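PDB 5AEE: alpha-glucosidase YIHQ from Escherichia coli, which hydrolyses sulfoquinovosyl diacylglycerides and simple sulfoquinovosides to release sulfoquinovose, which feeds a sulfoglycolytic pathway. Local coordinates for residues W286-S291 and R535-N540; V302-K307 and L331-P336; S503-Y508 and E519-W524. The protein carries 1 engineered substitution. One frame throughout, in Å; residues are numbered along the deposited sequence.

Contact 1 of 3, residues W286-S291 and R535-N540. With NSQ (4-nitrophenyl alpha-D-6-sulfoquinovoside), chain E.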
loop_
_atom_site.group_PDB
_atom_site.type_symbol
_atom_site.label_atom_id
_atom_site.label_comp_id
_atom_site.label_asym_id
_atom_site.label_seq_id
_atom_site.Cartn_x
_atom_site.Cartn_y
_atom_site.Cartn_z
ATOM N N TRP A 286 -9.317 -17.200 7.807
ATOM C CA TRP A 286 -7.968 -16.744 7.825
ATOM C C TRP A 286 -7.465 -16.865 9.269
ATOM O O TRP A 286 -7.990 -16.168 10.195
ATOM C CB TRP A 286 -7.858 -15.288 7.365
ATOM C CG TRP A 286 -6.563 -14.785 7.637
ATOM C CD1 TRP A 286 -5.367 -15.247 7.142
ATOM C CD2 TRP A 286 -6.243 -13.614 8.414
ATOM N NE1 TRP A 286 -4.330 -14.511 7.650
ATOM C CE2 TRP A 286 -4.835 -13.505 8.431
ATOM C CE3 TRP A 286 -7.008 -12.708 9.151
ATOM C CZ2 TRP A 286 -4.167 -12.493 9.143
ATOM C CZ3 TRP A 286 -6.357 -11.708 9.860
ATOM C CH2 TRP A 286 -4.933 -11.624 9.850
ATOM N N ALA A 287 -6.542 -17.817 9.478
ATOM C CA ALA A 287 -6.021 -18.122 10.821
ATOM C C ALA A 287 -4.579 -17.852 10.868
ATOM O O ALA A 287 -3.771 -18.693 10.529
ATOM C CB ALA A 287 -6.337 -19.550 11.195
ATOM N N GLN A 288 -4.209 -16.637 11.308
ATOM C CA GLN A 288 -2.849 -16.241 11.217
ATOM C C GLN A 288 -1.975 -17.094 12.179
ATOM O O GLN A 288 -0.807 -17.257 11.965
ATOM C CB GLN A 288 -2.661 -14.714 11.556
ATOM C CG GLN A 288 -3.097 -14.329 12.949
ATOM C CD GLN A 288 -2.603 -12.914 13.238
ATOM O OE1 GLN A 288 -2.217 -12.167 12.307
ATOM N NE2 GLN A 288 -2.559 -12.559 14.505
ATOM N N ASP A 289 -2.585 -17.657 13.229
ATOM C CA ASP A 289 -1.875 -18.452 14.218
ATOM C C ASP A 289 -1.785 -19.958 13.787
ATOM O O ASP A 289 -1.530 -20.797 14.646
ATOM C CB ASP A 289 -2.553 -18.333 15.568
ATOM C CG ASP A 289 -3.939 -18.971 15.655
ATOM O OD1 ASP A 289 -4.758 -18.916 14.717
ATOM O OD2 ASP A 289 -4.342 -19.370 16.820
ATOM N N TRP A 290 -1.914 -20.221 12.474
ATOM C CA TRP A 290 -1.805 -21.599 11.931
ATOM C C TRP A 290 -0.458 -22.286 12.374
ATOM O O TRP A 290 -0.377 -23.503 12.516
ATOM C CB TRP A 290 -1.887 -21.533 10.452
ATOM C CG TRP A 290 -0.682 -20.936 9.791
ATOM C CD1 TRP A 290 -0.220 -19.658 9.873
ATOM C CD2 TRP A 290 0.230 -21.639 8.999
ATOM N NE1 TRP A 290 0.896 -19.509 9.132
ATOM C CE2 TRP A 290 1.214 -20.719 8.585
ATOM C CE3 TRP A 290 0.314 -22.977 8.579
ATOM C CZ2 TRP A 290 2.288 -21.082 7.785
ATOM C CZ3 TRP A 290 1.380 -23.352 7.776
ATOM C CH2 TRP A 290 2.339 -22.396 7.373
ATOM N N SER A 291 0.577 -21.459 12.613
ATOM C CA SER A 291 1.907 -21.864 13.012
ATOM C C SER A 291 2.217 -21.824 14.510
ATOM O O SER A 291 3.325 -22.207 14.938
ATOM C CB SER A 291 2.908 -20.962 12.279
ATOM O OG SER A 291 2.595 -19.613 12.514
ATOM N N ARG A 535 -12.563 -9.042 4.698
ATOM C CA ARG A 535 -11.789 -9.892 5.617
ATOM C C ARG A 535 -11.739 -9.273 6.982
ATOM O O ARG A 535 -11.399 -8.083 7.123
ATOM C CB ARG A 535 -10.401 -10.163 5.064
ATOM C CG ARG A 535 -9.488 -10.893 6.078
ATOM C CD ARG A 535 -8.056 -10.971 5.605
ATOM N NE ARG A 535 -7.477 -9.651 5.447
ATOM C CZ ARG A 535 -7.112 -8.821 6.419
ATOM N NH1 ARG A 535 -7.191 -9.167 7.710
ATOM N NH2 ARG A 535 -6.593 -7.601 6.093
ATOM N N THR A 536 -12.012 -10.067 8.002
ATOM C CA THR A 536 -11.924 -9.572 9.361
ATOM C C THR A 536 -10.578 -9.851 10.023
ATOM O O THR A 536 -9.732 -10.589 9.511
ATOM C CB THR A 536 -13.069 -10.097 10.287
ATOM O OG1 THR A 536 -12.838 -11.447 10.661
ATOM C CG2 THR A 536 -14.424 -9.959 9.610
ATOM N N HIS A 537 -10.368 -9.173 11.152
ATOM C CA HIS A 537 -9.189 -9.382 12.027
ATOM C C HIS A 537 -9.647 -9.313 13.459
ATOM O O HIS A 537 -10.403 -8.412 13.810
ATOM C CB HIS A 537 -8.163 -8.252 11.812
ATOM C CG HIS A 537 -6.748 -8.644 12.025
ATOM N ND1 HIS A 537 -6.344 -9.408 13.074
ATOM C CD2 HIS A 537 -5.625 -8.333 11.346
ATOM C CE1 HIS A 537 -5.043 -9.556 13.057
ATOM N NE2 HIS A 537 -4.578 -8.930 12.009
ATOM N N GLU A 538 -9.065 -10.171 14.299
ATOM C CA GLU A 538 -9.257 -10.132 15.730
ATOM C C GLU A 538 -8.595 -8.917 16.378
ATOM O O GLU A 538 -9.107 -8.457 17.363
ATOM C CB GLU A 538 -8.845 -11.383 16.382
ATOM C CG GLU A 538 -9.744 -12.553 15.959
ATOM C CD GLU A 538 -9.480 -13.785 16.735
ATOM O OE1 GLU A 538 -8.442 -13.833 17.491
ATOM O OE2 GLU A 538 -10.298 -14.726 16.575
ATOM N N GLY A 539 -7.556 -8.352 15.742
ATOM C CA GLY A 539 -6.703 -7.352 16.332
ATOM C C GLY A 539 -5.617 -8.040 17.203
ATOM O O GLY A 539 -5.627 -9.280 17.412
ATOM N N ASN A 540 -4.742 -7.227 17.771
ATOM C CA ASN A 540 -3.634 -7.781 18.585
ATOM C C ASN A 540 -4.035 -8.234 19.964
ATOM O O ASN A 540 -3.320 -9.020 20.593
ATOM C CB ASN A 540 -2.500 -6.853 18.721
ATOM C CG ASN A 540 -2.882 -5.546 19.263
ATOM O OD1 ASN A 540 -3.715 -4.844 18.676
ATOM N ND2 ASN A 540 -2.196 -5.125 20.274
HETATM O O12 NSQ E . 3.434 -9.741 13.975
HETATM S S10 NSQ E . 2.294 -10.637 14.285
HETATM O O13 NSQ E . 2.563 -12.091 14.348
HETATM O O11 NSQ E . 1.638 -10.113 15.481
HETATM C C6 NSQ E . 1.149 -10.543 13.004
HETATM C C5 NSQ E . 0.555 -9.167 12.734
HETATM O O5 NSQ E . 1.626 -8.451 12.039
HETATM C C1 NSQ E . 1.303 -7.223 11.458
HETATM C C2 NSQ E . 0.047 -7.330 10.566
HETATM O O2 NSQ E . -0.161 -6.054 10.026
HETATM C C3 NSQ E . -1.098 -7.878 11.391
HETATM O O3 NSQ E . -2.295 -7.982 10.651
HETATM C C4 NSQ E . -0.762 -9.243 11.942
HETATM O O4 NSQ E . -1.860 -9.682 12.799
HETATM O O1 NSQ E . 1.083 -6.358 12.571
HETATM C C25 NSQ E . 2.170 -5.929 13.225
HETATM C C26 NSQ E . 3.137 -5.178 12.537
HETATM C C27 NSQ E . 4.265 -4.811 13.210
HETATM C C28 NSQ E . 4.401 -5.115 14.560
HETATM N N32 NSQ E . 5.606 -4.759 15.196
HETATM O O33 NSQ E . 5.917 -5.345 16.274
HETATM O O34 NSQ E . 6.451 -4.009 14.594
HETATM C C29 NSQ E . 3.432 -5.879 15.202
HETATM C C30 NSQ E . 2.294 -6.288 14.530
#
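Trp286 and His537 meet because of their first torsions, with CG of Trp286 anti to the backbone N, chi1 169°, and that of His537 only roughly so, -150°, sending the indole inward from the end of one barrel strand and the imidazole across from 535-540. The two rings form a T-shaped pair: the edge of the indole's six-membered ring is presented to a face of the imidazole, with planes at 87° and centroids 4.8 Å apart, and CH2 of Trp286 lies 3.5 Å from NE2 of His537. Arg535 adds a cation-pi contact. Its chain bends at chi3 and brings CZ over a face of the same six-membered ring, 4.9 Å from the centroid, while the guanidinium stands steeply to the indole and pairs with Asp504 in a salt bridge. Trp286 NE1 is held elsewhere, by the carbonyl of Ala332.

The rim of the imidazole faces the sugar. NE2 of His537 is hydrogen-bonded to O3 of the bound sulfoquinovoside at 2.8 Å, where either atom could be the donor, and to O4 at 2.9 Å. Gln288 reaches the second of these hydroxyls: its OE1 accepts a hydrogen bond from O4 at 2.6 Å, and its NE2 is tied to Gln262. Replacing His537 by an alanine would probably leave O3 and O4 without their shared NE2 partner and open a gap at the Trp286 edge.

The chemistry implies a layered recognition site, in which His537 and Gln288 read neighbouring hydroxyls in the first shell and Trp286, backed by Arg535, probably helps to hold the tilt of the imidazole from the second.

Contact 2 of 3, residues V302-K307 and L331-P336. With NSQ (4-nitrophenyl alpha-D-6-sulfoquinovoside), chain E.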
loop_
_atom_site.group_PDB
_atom_site.type_symbol
_atom_site.label_atom_id
_atom_site.label_comp_id
_atom_site.label_asym_id
_atom_site.label_seq_id
_atom_site.Cartn_x
_atom_site.Cartn_y
_atom_site.Cartn_z
ATOM N N VAL A 302 1.861 -14.130 16.166
ATOM C CA VAL A 302 1.972 -15.426 15.502
ATOM C C VAL A 302 3.344 -15.933 15.898
ATOM O O VAL A 302 4.257 -15.122 16.132
ATOM C CB VAL A 302 1.869 -15.240 13.994
ATOM C CG1 VAL A 302 2.098 -16.560 13.267
ATOM C CG2 VAL A 302 0.486 -14.689 13.641
ATOM N N MET A 303 3.486 -17.231 15.971
ATOM C CA MET A 303 4.834 -17.860 16.118
ATOM C C MET A 303 5.474 -17.868 14.759
ATOM O O MET A 303 5.033 -18.595 13.828
ATOM C CB MET A 303 4.719 -19.290 16.631
ATOM C CG MET A 303 6.058 -20.027 16.726
ATOM S SD MET A 303 7.297 -19.077 17.668
ATOM C CE MET A 303 6.370 -19.056 19.211
ATOM N N TRP A 304 6.528 -17.104 14.599
ATOM C CA TRP A 304 7.160 -16.967 13.237
ATOM C C TRP A 304 8.066 -18.083 12.757
ATOM O O TRP A 304 9.267 -17.927 12.432
ATOM C CB TRP A 304 7.863 -15.617 13.086
ATOM C CG TRP A 304 7.054 -14.413 13.244
ATOM C CD1 TRP A 304 5.719 -14.288 13.569
ATOM C CD2 TRP A 304 7.540 -13.091 13.139
ATOM N NE1 TRP A 304 5.364 -12.966 13.624
ATOM C CE2 TRP A 304 6.454 -12.214 13.364
ATOM C CE3 TRP A 304 8.770 -12.565 12.822
ATOM C CZ2 TRP A 304 6.579 -10.858 13.343
ATOM C CZ3 TRP A 304 8.890 -11.189 12.783
ATOM C CH2 TRP A 304 7.797 -10.360 13.011
ATOM N N ASN A 305 7.445 -19.242 12.568
ATOM C CA ASN A 305 8.084 -20.383 12.020
ATOM C C ASN A 305 7.022 -21.051 11.191
ATOM O O ASN A 305 6.015 -21.553 11.726
ATOM C CB ASN A 305 8.575 -21.311 13.137
ATOM C CG ASN A 305 9.488 -22.377 12.606
ATOM O OD1 ASN A 305 10.610 -22.104 12.140
ATOM N ND2 ASN A 305 8.979 -23.594 12.577
ATOM N N TRP A 306 7.274 -21.075 9.896
ATOM C CA TRP A 306 6.250 -21.200 8.887
ATOM C C TRP A 306 5.995 -22.641 8.573
ATOM O O TRP A 306 6.227 -23.092 7.489
ATOM C CB TRP A 306 6.632 -20.441 7.654
ATOM C CG TRP A 306 7.092 -19.026 8.057
ATOM C CD1 TRP A 306 8.275 -18.463 7.715
ATOM C CD2 TRP A 306 6.406 -18.074 8.851
ATOM N NE1 TRP A 306 8.381 -17.213 8.233
ATOM C CE2 TRP A 306 7.229 -16.937 8.926
ATOM C CE3 TRP A 306 5.157 -18.037 9.478
ATOM C CZ2 TRP A 306 6.887 -15.838 9.655
ATOM C CZ3 TRP A 306 4.807 -16.906 10.187
ATOM C CH2 TRP A 306 5.644 -15.833 10.268
ATOM N N LYS A 307 5.360 -23.293 9.540
ATOM C CA LYS A 307 4.984 -24.683 9.417
ATOM C C LYS A 307 3.719 -24.852 10.224
ATOM O O LYS A 307 3.583 -24.318 11.299
ATOM C CB LYS A 307 6.144 -25.485 10.033
ATOM C CG LYS A 307 6.055 -26.975 9.902
ATOM C CD LYS A 307 7.193 -27.601 10.727
ATOM C CE LYS A 307 6.757 -28.849 11.504
ATOM N NZ LYS A 307 6.336 -30.007 10.657
ATOM N N LEU A 331 -6.951 -19.613 4.811
ATOM C CA LEU A 331 -5.832 -18.677 4.596
ATOM C C LEU A 331 -4.919 -18.639 5.824
ATOM O O LEU A 331 -5.419 -18.734 6.972
ATOM C CB LEU A 331 -6.369 -17.286 4.288
ATOM C CG LEU A 331 -7.199 -17.233 2.969
ATOM C CD1 LEU A 331 -8.683 -17.588 3.180
ATOM C CD2 LEU A 331 -7.109 -15.800 2.460
ATOM N N ALA A 332 -3.600 -18.508 5.588
ATOM C CA ALA A 332 -2.596 -18.560 6.662
ATOM C C ALA A 332 -1.807 -17.220 6.741
ATOM O O ALA A 332 -2.327 -16.199 6.319
ATOM C CB ALA A 332 -1.728 -19.749 6.523
ATOM N N TYR A 333 -0.574 -17.258 7.194
ATOM C CA TYR A 333 0.221 -16.056 7.500
ATOM C C TYR A 333 1.707 -16.452 7.298
ATOM O O TYR A 333 2.180 -17.522 7.754
ATOM C CB TYR A 333 -0.019 -15.603 8.938
ATOM C CG TYR A 333 0.847 -14.395 9.315
ATOM C CD1 TYR A 333 2.179 -14.575 9.730
ATOM C CD2 TYR A 333 0.396 -13.135 9.222
ATOM C CE1 TYR A 333 2.976 -13.485 10.029
ATOM C CE2 TYR A 333 1.224 -12.003 9.544
ATOM C CZ TYR A 333 2.511 -12.216 9.906
ATOM O OH TYR A 333 3.374 -11.186 10.241
ATOM N N ILE A 334 2.455 -15.578 6.655
ATOM C CA ILE A 334 3.936 -15.778 6.521
ATOM C C ILE A 334 4.518 -14.384 6.384
ATOM O O ILE A 334 3.840 -13.490 5.879
ATOM C CB ILE A 334 4.288 -16.671 5.319
ATOM C CG1 ILE A 334 5.792 -16.993 5.248
ATOM C CG2 ILE A 334 3.731 -16.091 4.031
ATOM C CD1 ILE A 334 6.127 -18.243 4.438
ATOM N N ASN A 335 5.695 -14.195 6.953
ATOM C CA ASN A 335 6.507 -13.047 6.646
ATOM C C ASN A 335 7.921 -13.511 6.248
ATOM O O ASN A 335 8.212 -14.665 6.342
ATOM C CB ASN A 335 6.388 -12.002 7.729
ATOM C CG ASN A 335 7.053 -12.374 9.025
ATOM O OD1 ASN A 335 8.210 -12.767 9.089
ATOM N ND2 ASN A 335 6.273 -12.236 10.131
ATOM N N PRO A 336 8.805 -12.602 5.847
ATOM C CA PRO A 336 10.068 -13.093 5.368
ATOM C C PRO A 336 11.189 -13.102 6.462
ATOM O O PRO A 336 12.390 -13.025 6.151
ATOM C CB PRO A 336 10.398 -12.117 4.248
ATOM C CG PRO A 336 9.871 -10.838 4.738
ATOM C CD PRO A 336 8.715 -11.155 5.723
HETATM O O12 NSQ E . 3.434 -9.741 13.975
HETATM S S10 NSQ E . 2.294 -10.637 14.285
HETATM O O13 NSQ E . 2.563 -12.091 14.348
HETATM O O11 NSQ E . 1.638 -10.113 15.481
HETATM C C6 NSQ E . 1.149 -10.543 13.004
HETATM C C5 NSQ E . 0.555 -9.167 12.734
HETATM O O5 NSQ E . 1.626 -8.451 12.039
HETATM C C1 NSQ E . 1.303 -7.223 11.458
HETATM C C2 NSQ E . 0.047 -7.330 10.566
HETATM O O2 NSQ E . -0.161 -6.054 10.026
HETATM C C3 NSQ E . -1.098 -7.878 11.391
HETATM O O3 NSQ E . -2.295 -7.982 10.651
HETATM C C4 NSQ E . -0.762 -9.243 11.942
HETATM O O4 NSQ E . -1.860 -9.682 12.799
HETATM O O1 NSQ E . 1.083 -6.358 12.571
HETATM C C25 NSQ E . 2.170 -5.929 13.225
HETATM C C26 NSQ E . 3.137 -5.178 12.537
HETATM C C27 NSQ E . 4.265 -4.811 13.210
HETATM C C28 NSQ E . 4.401 -5.115 14.560
HETATM N N32 NSQ E . 5.606 -4.759 15.196
HETATM O O33 NSQ E . 5.917 -5.345 16.274
HETATM O O34 NSQ E . 6.451 -4.009 14.594
HETATM C C29 NSQ E . 3.432 -5.879 15.202
HETATM C C30 NSQ E . 2.294 -6.288 14.530
#
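Trp306 and Ile334 meet in a CH-pi contact. CG1 of Ile334 sits over the five-membered ring of the indole, 3.7 Å from its centroid and only 7° off the normal, and so is well centred. The rim of the same indole runs on to Tyr333, where CZ3 of Trp306 is 3.5 Å from CD1 of Tyr333; the planes meet obliquely, neither stacked nor perpendicular. Val302 adds to the apolar side by resting CG1 4.1 Å from CD1 of Tyr333.

Amide-aromatic packing comes next. With CG placed between its backbone N and carbonyl carbon, chi1 71°, Asn335 brings its amide to the face of Trp304 and alongside the CZ2 rim of Trp306. ND2 of Asn335 lies over the centre of the Trp304 ring system, 3.2 Å from CE2 of Trp304, with the amide steeply inclined to the ring, and OD1 of Asn335 is 3.4 Å from CZ2 of Trp306.

The polar bonds fix these groups rather than join the segments directly. ND2 of Asn335 donates a nearly straight bond, 169°, to OH of Tyr333, in the plane of the amide, and that hydroxyl is also bonded to Asp405, the nucleophile. OD1 of Asn335 is bonded to the backbone N of Tyr337, whose carbonyl receives the indole N-H of Trp306.

Finally, two donors converge on the ligand sulfonate. The backbone N of Val302 donates a hydrogen bond of 2.8 Å to O13 of the ligand, and NE1 of Trp304 donates another to the same oxygen at 3.0 Å, almost in line. With Arg301, which is also hydrogen-bonded to the ligand, they probably make up the sulfonate-binding end of the substrate pocket, built on a loop that leans against a strand end of the TIM barrel of this family 31 glycoside hydrolase.

Contact 3 of 3, residues S503-Y508 and E519-W524. With NSQ (4-nitrophenyl alpha-D-6-sulfoquinovoside), chain E.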
loop_
_atom_site.group_PDB
_atom_site.type_symbol
_atom_site.label_atom_id
_atom_site.label_comp_id
_atom_site.label_asym_id
_atom_site.label_seq_id
_atom_site.Cartn_x
_atom_site.Cartn_y
_atom_site.Cartn_z
ATOM N N SER A 503 -9.040 -3.615 3.736
ATOM C CA SER A 503 -8.607 -3.388 5.082
ATOM C C SER A 503 -9.256 -4.338 6.017
ATOM O O SER A 503 -10.283 -4.957 5.690
ATOM C CB SER A 503 -8.925 -1.956 5.554
ATOM O OG SER A 503 -10.328 -1.692 5.461
ATOM N N ASP A 504 -8.599 -4.472 7.164
ATOM C CA ASP A 504 -9.132 -5.224 8.274
ATOM C C ASP A 504 -10.506 -4.731 8.628
ATOM O O ASP A 504 -10.674 -3.581 9.060
ATOM C CB ASP A 504 -8.291 -5.066 9.538
ATOM C CG ASP A 504 -6.888 -5.652 9.408
ATOM O OD1 ASP A 504 -6.639 -6.691 8.661
ATOM O OD2 ASP A 504 -6.014 -4.974 10.019
ATOM N N ILE A 505 -11.499 -5.572 8.518
ATOM C CA ILE A 505 -12.839 -5.139 9.045
ATOM C C ILE A 505 -12.751 -5.025 10.577
ATOM O O ILE A 505 -12.576 -6.023 11.289
ATOM C CB ILE A 505 -13.975 -6.073 8.677
ATOM C CG1 ILE A 505 -14.228 -6.031 7.217
ATOM C CG2 ILE A 505 -15.292 -5.675 9.391
ATOM C CD1 ILE A 505 -15.103 -7.213 6.727
ATOM N N GLY A 506 -12.807 -3.782 11.049
ATOM C CA GLY A 506 -12.707 -3.435 12.445
ATOM C C GLY A 506 -11.389 -2.801 12.853
ATOM O O GLY A 506 -11.234 -2.407 13.971
ATOM N N GLY A 507 -10.423 -2.690 11.965
ATOM C CA GLY A 507 -9.109 -2.240 12.406
ATOM C C GLY A 507 -8.312 -3.306 13.158
ATOM O O GLY A 507 -8.772 -4.500 13.351
ATOM N N TYR A 508 -7.131 -2.902 13.619
ATOM C CA TYR A 508 -6.230 -3.865 14.248
ATOM C C TYR A 508 -5.681 -3.472 15.616
ATOM O O TYR A 508 -5.845 -4.230 16.570
ATOM C CB TYR A 508 -5.039 -4.193 13.297
ATOM C CG TYR A 508 -3.996 -5.064 13.926
ATOM C CD1 TYR A 508 -4.146 -6.426 13.951
ATOM C CD2 TYR A 508 -2.853 -4.512 14.496
ATOM C CE1 TYR A 508 -3.154 -7.228 14.518
ATOM C CE2 TYR A 508 -1.856 -5.307 15.083
ATOM C CZ TYR A 508 -2.001 -6.687 15.071
ATOM O OH TYR A 508 -1.044 -7.528 15.689
ATOM N N GLU A 519 -20.035 -0.700 17.328
ATOM C CA GLU A 519 -20.366 0.281 16.365
ATOM C C GLU A 519 -19.246 0.384 15.332
ATOM O O GLU A 519 -19.528 0.548 14.156
ATOM C CB GLU A 519 -20.561 1.718 17.006
ATOM C CG GLU A 519 -21.239 2.721 16.067
ATOM C CD GLU A 519 -21.120 4.173 16.576
ATOM O OE1 GLU A 519 -20.900 4.317 17.771
ATOM O OE2 GLU A 519 -21.164 5.141 15.779
ATOM N N LEU A 520 -17.995 0.359 15.760
ATOM C CA LEU A 520 -16.887 0.566 14.798
ATOM C C LEU A 520 -16.781 -0.697 13.921
ATOM O O LEU A 520 -16.574 -0.594 12.721
ATOM C CB LEU A 520 -15.596 0.806 15.495
ATOM C CG LEU A 520 -14.369 0.930 14.586
ATOM C CD1 LEU A 520 -14.535 2.048 13.597
ATOM C CD2 LEU A 520 -13.099 1.065 15.424
ATOM N N LEU A 521 -16.966 -1.854 14.524
ATOM C CA LEU A 521 -16.987 -3.115 13.716
ATOM C C LEU A 521 -18.015 -3.035 12.553
ATOM O O LEU A 521 -17.679 -3.306 11.421
ATOM C CB LEU A 521 -17.196 -4.346 14.603
ATOM C CG LEU A 521 -17.017 -5.639 13.803
ATOM C CD1 LEU A 521 -15.570 -5.969 13.411
ATOM C CD2 LEU A 521 -17.520 -6.754 14.650
ATOM N N LEU A 522 -19.230 -2.612 12.837
ATOM C CA LEU A 522 -20.331 -2.591 11.883
ATOM C C LEU A 522 -20.167 -1.527 10.846
ATOM O O LEU A 522 -20.494 -1.745 9.692
ATOM C CB LEU A 522 -21.703 -2.417 12.641
ATOM C CG LEU A 522 -21.984 -3.459 13.731
ATOM C CD1 LEU A 522 -23.414 -3.382 14.229
ATOM C CD2 LEU A 522 -21.713 -4.877 13.285
ATOM N N ARG A 523 -19.676 -0.355 11.222
ATOM C CA ARG A 523 -19.427 0.658 10.257
ATOM C C ARG A 523 -18.334 0.232 9.237
ATOM O O ARG A 523 -18.396 0.553 8.026
ATOM C CB ARG A 523 -18.996 1.971 10.938
ATOM C CG ARG A 523 -20.101 2.799 11.483
ATOM C CD ARG A 523 -21.063 3.278 10.427
ATOM N NE ARG A 523 -21.946 4.277 11.018
ATOM C CZ ARG A 523 -23.069 4.733 10.471
ATOM N NH1 ARG A 523 -23.528 4.263 9.326
ATOM N NH2 ARG A 523 -23.771 5.641 11.092
ATOM N N TRP A 524 -17.357 -0.512 9.746
ATOM C CA TRP A 524 -16.205 -0.909 8.978
ATOM C C TRP A 524 -16.685 -2.013 8.043
ATOM O O TRP A 524 -16.224 -2.079 6.894
ATOM C CB TRP A 524 -15.053 -1.447 9.888
ATOM C CG TRP A 524 -13.742 -1.194 9.320
ATOM C CD1 TRP A 524 -13.299 -1.559 8.094
ATOM C CD2 TRP A 524 -12.671 -0.497 9.928
ATOM N NE1 TRP A 524 -12.061 -1.090 7.859
ATOM C CE2 TRP A 524 -11.602 -0.482 8.985
ATOM C CE3 TRP A 524 -12.485 0.070 11.184
ATOM C CZ2 TRP A 524 -10.381 0.097 9.244
ATOM C CZ3 TRP A 524 -11.255 0.677 11.439
ATOM C CH2 TRP A 524 -10.221 0.675 10.472
HETATM O O12 NSQ E . 3.434 -9.741 13.975
HETATM S S10 NSQ E . 2.294 -10.637 14.285
HETATM O O13 NSQ E . 2.563 -12.091 14.348
HETATM O O11 NSQ E . 1.638 -10.113 15.481
HETATM C C6 NSQ E . 1.149 -10.543 13.004
HETATM C C5 NSQ E . 0.555 -9.167 12.734
HETATM O O5 NSQ E . 1.626 -8.451 12.039
HETATM C C1 NSQ E . 1.303 -7.223 11.458
HETATM C C2 NSQ E . 0.047 -7.330 10.566
HETATM O O2 NSQ E . -0.161 -6.054 10.026
HETATM C C3 NSQ E . -1.098 -7.878 11.391
HETATM O O3 NSQ E . -2.295 -7.982 10.651
HETATM C C4 NSQ E . -0.762 -9.243 11.942
HETATM O O4 NSQ E . -1.860 -9.682 12.799
HETATM O O1 NSQ E . 1.083 -6.358 12.571
HETATM C C25 NSQ E . 2.170 -5.929 13.225
HETATM C C26 NSQ E . 3.137 -5.178 12.537
HETATM C C27 NSQ E . 4.265 -4.811 13.210
HETATM C C28 NSQ E . 4.401 -5.115 14.560
HETATM N N32 NSQ E . 5.606 -4.759 15.196
HETATM O O33 NSQ E . 5.917 -5.345 16.274
HETATM O O34 NSQ E . 6.451 -4.009 14.594
HETATM C C29 NSQ E . 3.432 -5.879 15.202
HETATM C C30 NSQ E . 2.294 -6.288 14.530
#
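A beta-alpha-beta unit of the TIM barrel supplies this contact: strand 501-505 is followed by helix 518-528, which packs back against the strand end and the type II turn from Asp504 to Gly507. Trp524 contributes the largest share of any residue. Its indole lies flat against the turn, one face meeting successive peptide groups; the backbone N of Gly506 comes 3.2 Å from CG of Trp524, and CA of Gly507 makes a CH-pi contact 4.0 Å from the centroid of the six-membered ring. At the ring edge, NE1 of Trp524 donates a hydrogen bond to OG of Ser503, 3.0 Å long and 167° at the hydrogen, with OG close to the indole plane.

Beside the tryptophan, CD1 of Leu521 packs 4.0 Å from CG2 of Ile505 and 3.9 Å from CA of Gly506. A CB on Gly506 would clash with that methyl, and one on Gly507 would crowd CZ3 of Trp524.

Chemically, one directional bond at the indole edge probably helps to set the ring's rotation, together with the packing of its face, which the bare glycine backbone allows to approach closely. The turn so backed leads to Tyr508, which offers a ring face to the bound sugar.

Followed from the N terminus, the chain first lays down 286-291, at the end of strand 282-286. It then runs through 302-307 and helix 316-325 to strand 329-334, where contact 2 closes a short loop. Much later it enters strand 501-505, turns into helix 518-528 and closes contact 3, before 535-540 completes contact 1. Contacts 2 and 3 follow in series, both within the long span bounded by contact 1, and none cross. Contact 1 touches each of the others: Trp290 is hydrogen-bonded to Tyr333, and the backbone O of Arg535 probably to N of Ile505, joining neighbouring strands. Together they tie strands far apart in sequence into one barrel wall around a single ligand.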